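Local coordinates for protein NADH dehydrogenase, putative (Plasmodium falciparum, PDB 5JWC) that probably oxidises NADH and passes the electrons through its bound FAD to ubiquinone, as a single-polypeptide type II NADH dehydrogenase of the malaria parasite, at residues I226-L238 and K250-Y264. Residues are numbered along the deposited sequence; the frame is centred on the assembly and turned at random.
Sequences ISISIIEGGNNLL and KENFHNLNINVLTNY
I228 and I230 of strand 227-232 bond to N259 and L261 of strand 259-262 in a parallel ladder. N259 N donates to I228 O, I230 N to N259 O, and L261 N to I230 O at 2.8 Å. E232 N then donates to L261 O, and Y264 N, past the end of strand 259-262, to E232 O. At the start of the ladder, a water accepts from I228 N and donates to N257 O, just after the helix.

The loop after strand 227-232 is tied to K250 and N263 mostly through side chains. K250 NZ, brought over by a bend at chi3 (-52°), donates to N235 O at 3.0 Å, nearly in line with the carbonyl, and also to T262 OG1. The amides of N235 and N263 lie almost coplanar, 25° apart, and N263 ND2 meets a lone pair of N235 OD1 at 3.1 Å. One main-chain bond joins in, backbone N263 N donating to G234 O. Within its own segment E232 OE2 accepts from G234 N, and OE1 accepts from G196 N, in the turn after strand 190-194.

Between sheet and helix, L237 CD1 touches F253 CD2 at 3.7 Å and meets V260 CG1 tip to tip. I230 CG2 sits at the F253 ring edge, whereas I258 CD1 lies over one ring face. On the other side of the sheet, I231 CG1 runs alongside L261 CD2 (3.9 Å).

Strand 227-232, helix 243-255 and strand 259-262 thus form a beta-alpha-beta crossover at the edge of a parallel, Rossmann-type sheet, probably that of the NADH-binding domain.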
loop_
_atom_site.group_PDB
_atom_site.type_symbol
_atom_site.label_atom_id
_atom_site.label_comp_id
_atom_site.label_asym_id
_atom_site.label_seq_id
_atom_site.Cartn_x
_atom_site.Cartn_y
_atom_site.Cartn_z
ATOM N N ILE A 226 21.932 -7.760 -13.167
ATOM C CA ILE A 226 21.664 -6.784 -12.116
ATOM C C ILE A 226 22.951 -6.360 -11.415
ATOM O O ILE A 226 23.779 -7.203 -11.079
ATOM C CB ILE A 226 20.682 -7.343 -11.074
ATOM C CG1 ILE A 226 19.368 -7.755 -11.760
ATOM C CG2 ILE A 226 20.432 -6.300 -9.964
ATOM C CD1 ILE A 226 18.420 -8.486 -10.863
ATOM N N SER A 227 23.115 -5.061 -11.191
ATOM C CA SER A 227 24.231 -4.591 -10.390
ATOM C C SER A 227 23.803 -3.477 -9.456
ATOM O O SER A 227 22.788 -2.811 -9.678
ATOM C CB SER A 227 25.379 -4.098 -11.282
ATOM O OG SER A 227 24.917 -3.125 -12.212
ATOM N N ILE A 228 24.590 -3.284 -8.404
ATOM C CA ILE A 228 24.389 -2.186 -7.482
ATOM C C ILE A 228 25.703 -1.484 -7.205
ATOM O O ILE A 228 26.712 -2.146 -6.939
ATOM C CB ILE A 228 23.856 -2.638 -6.125
ATOM C CG1 ILE A 228 22.696 -3.602 -6.245
ATOM C CG2 ILE A 228 23.451 -1.434 -5.276
ATOM C CD1 ILE A 228 22.280 -4.113 -4.855
ATOM N N SER A 229 25.673 -0.153 -7.220
ATOM C CA SER A 229 26.830 0.640 -6.844
ATOM C C SER A 229 26.424 1.585 -5.726
ATOM O O SER A 229 25.320 2.112 -5.748
ATOM C CB SER A 229 27.359 1.441 -8.044
ATOM O OG SER A 229 27.697 0.589 -9.123
ATOM N N ILE A 230 27.310 1.814 -4.762
ATOM C CA ILE A 230 27.087 2.870 -3.778
ATOM C C ILE A 230 28.191 3.913 -3.917
ATOM O O ILE A 230 29.362 3.576 -4.072
ATOM C CB ILE A 230 26.998 2.307 -2.327
ATOM C CG1 ILE A 230 26.713 3.429 -1.318
ATOM C CG2 ILE A 230 28.235 1.517 -1.948
ATOM C CD1 ILE A 230 26.416 2.896 0.097
ATOM N N ILE A 231 27.802 5.180 -3.902
ATOM C CA ILE A 231 28.722 6.265 -4.197
ATOM C C ILE A 231 28.882 7.166 -2.983
ATOM O O ILE A 231 27.883 7.635 -2.416
ATOM C CB ILE A 231 28.223 7.080 -5.395
ATOM C CG1 ILE A 231 28.230 6.210 -6.654
ATOM C CG2 ILE A 231 29.080 8.329 -5.603
ATOM C CD1 ILE A 231 26.965 6.304 -7.441
ATOM N N GLU A 232 30.131 7.409 -2.587
ATOM C CA GLU A 232 30.400 8.164 -1.366
ATOM C C GLU A 232 31.669 9.026 -1.525
ATOM O O GLU A 232 32.709 8.531 -1.943
ATOM C CB GLU A 232 30.516 7.196 -0.181
ATOM C CG GLU A 232 31.139 7.761 1.104
ATOM C CD GLU A 232 30.470 9.024 1.613
ATOM O OE1 GLU A 232 29.232 9.186 1.435
ATOM O OE2 GLU A 232 31.196 9.878 2.175
ATOM N N GLY A 233 31.565 10.308 -1.189
ATOM C CA GLY A 233 32.671 11.243 -1.346
ATOM C C GLY A 233 33.938 10.918 -0.560
ATOM O O GLY A 233 35.046 11.077 -1.079
ATOM N N GLY A 234 33.779 10.449 0.679
ATOM C CA GLY A 234 34.910 10.132 1.539
ATOM C C GLY A 234 35.384 8.716 1.312
ATOM O O GLY A 234 34.791 7.992 0.513
ATOM N N ASN A 235 36.442 8.310 2.016
ATOM C CA ASN A 235 36.985 6.965 1.855
ATOM C C ASN A 235 36.169 5.872 2.558
ATOM O O ASN A 235 36.311 4.688 2.241
ATOM C CB ASN A 235 38.439 6.921 2.357
ATOM C CG ASN A 235 39.060 5.538 2.225
ATOM O OD1 ASN A 235 39.268 5.034 1.110
ATOM N ND2 ASN A 235 39.332 4.899 3.363
ATOM N N ASN A 236 35.315 6.258 3.504
ATOM C CA ASN A 236 34.662 5.267 4.364
ATOM C C ASN A 236 33.140 5.158 4.185
ATOM O O ASN A 236 32.439 6.164 4.230
ATOM C CB ASN A 236 34.928 5.598 5.840
ATOM C CG ASN A 236 36.372 5.347 6.266
ATOM O OD1 ASN A 236 37.115 4.633 5.610
ATOM N ND2 ASN A 236 36.756 5.918 7.395
ATOM N N LEU A 237 32.623 3.939 4.041
ATOM C CA LEU A 237 31.190 3.742 4.276
ATOM C C LEU A 237 30.976 3.867 5.791
ATOM O O LEU A 237 31.871 3.515 6.560
ATOM C CB LEU A 237 30.732 2.382 3.778
ATOM C CG LEU A 237 30.972 2.179 2.287
ATOM C CD1 LEU A 237 30.568 0.766 1.891
ATOM C CD2 LEU A 237 30.179 3.233 1.531
ATOM N N LEU A 238 29.806 4.346 6.209
ATOM C CA LEU A 238 29.508 4.574 7.625
ATOM C C LEU A 238 30.630 5.358 8.326
ATOM O O LEU A 238 31.217 4.858 9.292
ATOM C CB LEU A 238 29.272 3.242 8.354
ATOM C CG LEU A 238 28.127 2.348 7.879
ATOM C CD1 LEU A 238 28.005 1.127 8.770
ATOM C CD2 LEU A 238 26.813 3.151 7.853
ATOM N N LYS A 250 32.631 -2.235 4.078
ATOM C CA LYS A 250 33.154 -2.242 2.708
ATOM C C LYS A 250 33.476 -3.667 2.264
ATOM O O LYS A 250 33.236 -4.059 1.120
ATOM C CB LYS A 250 34.430 -1.389 2.602
ATOM C CG LYS A 250 35.159 -1.550 1.258
ATOM C CD LYS A 250 36.172 -0.430 1.009
ATOM C CE LYS A 250 35.581 0.956 1.163
ATOM N NZ LYS A 250 36.627 2.004 0.941
ATOM N N GLU A 251 34.040 -4.436 3.185
ATOM C CA GLU A 251 34.374 -5.822 2.924
ATOM C C GLU A 251 33.126 -6.680 2.714
ATOM O O GLU A 251 33.099 -7.544 1.833
ATOM C CB GLU A 251 35.223 -6.346 4.071
ATOM C CG GLU A 251 35.430 -7.830 4.130
ATOM C CD GLU A 251 36.223 -8.202 5.373
ATOM O OE1 GLU A 251 35.807 -9.131 6.111
ATOM O OE2 GLU A 251 37.254 -7.524 5.620
ATOM N N ASN A 252 32.094 -6.447 3.520
ATOM C CA ASN A 252 30.857 -7.190 3.347
ATOM C C ASN A 252 30.249 -6.850 1.971
ATOM O O ASN A 252 29.781 -7.735 1.257
ATOM C CB ASN A 252 29.876 -6.887 4.483
ATOM C CG ASN A 252 28.835 -7.974 4.659
ATOM O OD1 ASN A 252 29.158 -9.162 4.611
ATOM N ND2 ASN A 252 27.570 -7.576 4.843
ATOM N N PHE A 253 30.290 -5.572 1.591
ATOM C CA PHE A 253 29.757 -5.144 0.298
ATOM C C PHE A 253 30.554 -5.770 -0.864
ATOM O O PHE A 253 29.956 -6.280 -1.807
ATOM C CB PHE A 253 29.734 -3.606 0.185
ATOM C CG PHE A 253 28.509 -2.953 0.826
ATOM C CD1 PHE A 253 27.726 -3.648 1.748
ATOM C CD2 PHE A 253 28.132 -1.667 0.479
ATOM C CE1 PHE A 253 26.584 -3.058 2.323
ATOM C CE2 PHE A 253 26.990 -1.058 1.047
ATOM C CZ PHE A 253 26.220 -1.763 1.969
ATOM N N HIS A 254 31.887 -5.739 -0.792
ATOM C CA HIS A 254 32.726 -6.463 -1.772
ATOM C C HIS A 254 32.314 -7.914 -1.911
ATOM O O HIS A 254 32.070 -8.400 -3.015
ATOM C CB HIS A 254 34.205 -6.404 -1.383
ATOM C CG HIS A 254 34.840 -5.086 -1.597
ATOM N ND1 HIS A 254 34.323 -4.140 -2.496
ATOM C CD2 HIS A 254 35.927 -4.494 -1.067
ATOM C CE1 HIS A 254 35.063 -3.074 -2.484
ATOM N NE2 HIS A 254 36.068 -3.251 -1.609
ATOM N N ASN A 255 32.221 -8.608 -0.781
ATOM C CA ASN A 255 31.825 -10.008 -0.785
ATOM C C ASN A 255 30.441 -10.216 -1.398
ATOM O O ASN A 255 30.154 -11.294 -1.914
ATOM C CB ASN A 255 31.866 -10.584 0.637
ATOM C CG ASN A 255 33.286 -10.578 1.245
ATOM O OD1 ASN A 255 34.265 -10.176 0.596
ATOM N ND2 ASN A 255 33.390 -11.005 2.507
ATOM N N LEU A 256 29.589 -9.188 -1.364
ATOM C CA LEU A 256 28.273 -9.290 -2.001
ATOM C C LEU A 256 28.306 -8.776 -3.445
ATOM O O LEU A 256 27.275 -8.739 -4.121
ATOM C CB LEU A 256 27.216 -8.507 -1.217
ATOM C CG LEU A 256 26.718 -9.167 0.067
ATOM C CD1 LEU A 256 26.083 -8.140 0.993
ATOM C CD2 LEU A 256 25.744 -10.312 -0.264
ATOM N N ASN A 257 29.491 -8.378 -3.905
ATOM C CA ASN A 257 29.697 -7.891 -5.276
ATOM C C ASN A 257 28.956 -6.590 -5.559
ATOM O O ASN A 257 28.597 -6.282 -6.704
ATOM C CB ASN A 257 29.323 -8.978 -6.294
ATOM C CG ASN A 257 30.212 -10.198 -6.166
ATOM O OD1 ASN A 257 29.742 -11.299 -5.887
ATOM N ND2 ASN A 257 31.519 -9.992 -6.317
ATOM N N ILE A 258 28.771 -5.808 -4.501
ATOM C CA ILE A 258 28.331 -4.427 -4.631
ATOM C C ILE A 258 29.516 -3.576 -5.073
ATOM O O ILE A 258 30.610 -3.734 -4.537
ATOM C CB ILE A 258 27.771 -3.901 -3.284
ATOM C CG1 ILE A 258 26.445 -4.596 -2.946
ATOM C CG2 ILE A 258 27.610 -2.387 -3.316
ATOM C CD1 ILE A 258 26.109 -4.593 -1.459
ATOM N N ASN A 259 29.323 -2.688 -6.046
ATOM C CA ASN A 259 30.385 -1.765 -6.397
ATOM C C ASN A 259 30.478 -0.645 -5.375
ATOM O O ASN A 259 29.582 0.193 -5.283
ATOM C CB ASN A 259 30.191 -1.174 -7.791
ATOM C CG ASN A 259 30.580 -2.141 -8.890
ATOM O OD1 ASN A 259 30.031 -3.230 -8.999
ATOM N ND2 ASN A 259 31.548 -1.744 -9.710
ATOM N N VAL A 260 31.573 -0.627 -4.623
ATOM C CA VAL A 260 31.767 0.426 -3.637
ATOM C C VAL A 260 32.600 1.560 -4.226
ATOM O O VAL A 260 33.817 1.448 -4.392
ATOM C CB VAL A 260 32.451 -0.088 -2.380
ATOM C CG1 VAL A 260 32.550 1.037 -1.364
ATOM C CG2 VAL A 260 31.667 -1.253 -1.802
ATOM N N LEU A 261 31.920 2.649 -4.541
ATOM C CA LEU A 261 32.552 3.796 -5.169
ATOM C C LEU A 261 32.803 4.879 -4.116
ATOM O O LEU A 261 32.336 6.020 -4.223
ATOM C CB LEU A 261 31.676 4.308 -6.323
ATOM C CG LEU A 261 31.874 3.647 -7.700
ATOM C CD1 LEU A 261 32.109 2.160 -7.631
ATOM C CD2 LEU A 261 30.733 3.937 -8.664
ATOM N N THR A 262 33.532 4.512 -3.069
ATOM C CA THR A 262 34.064 5.509 -2.141
ATOM C C THR A 262 35.000 6.473 -2.882
ATOM O O THR A 262 35.469 6.167 -3.984
ATOM C CB THR A 262 34.805 4.856 -0.969
ATOM O OG1 THR A 262 35.469 3.671 -1.419
ATOM C CG2 THR A 262 33.814 4.481 0.116
ATOM N N ASN A 263 35.239 7.641 -2.293
ATOM C CA ASN A 263 36.087 8.674 -2.912
ATOM C C ASN A 263 35.567 9.111 -4.282
ATOM O O ASN A 263 36.351 9.389 -5.193
ATOM C CB ASN A 263 37.552 8.197 -3.040
ATOM C CG ASN A 263 38.187 7.923 -1.684
ATOM O OD1 ASN A 263 38.340 8.830 -0.877
ATOM N ND2 ASN A 263 38.551 6.672 -1.435
ATOM N N TYR A 264 34.241 9.189 -4.403
ATOM C CA TYR A 264 33.594 9.717 -5.594
ATOM C C TYR A 264 32.344 10.492 -5.211
ATOM O O TYR A 264 31.645 10.129 -4.272
ATOM C CB TYR A 264 33.211 8.596 -6.557
ATOM C CG TYR A 264 34.334 8.058 -7.414
ATOM C CD1 TYR A 264 34.720 8.716 -8.585
ATOM C CD2 TYR A 264 34.963 6.863 -7.092
ATOM C CE1 TYR A 264 35.732 8.208 -9.388
ATOM C CE2 TYR A 264 35.974 6.347 -7.886
ATOM C CZ TYR A 264 36.351 7.026 -9.031
ATOM O OH TYR A 264 37.352 6.516 -9.817
HETATM O O HOH W 1 26.869 -5.098 -8.362
#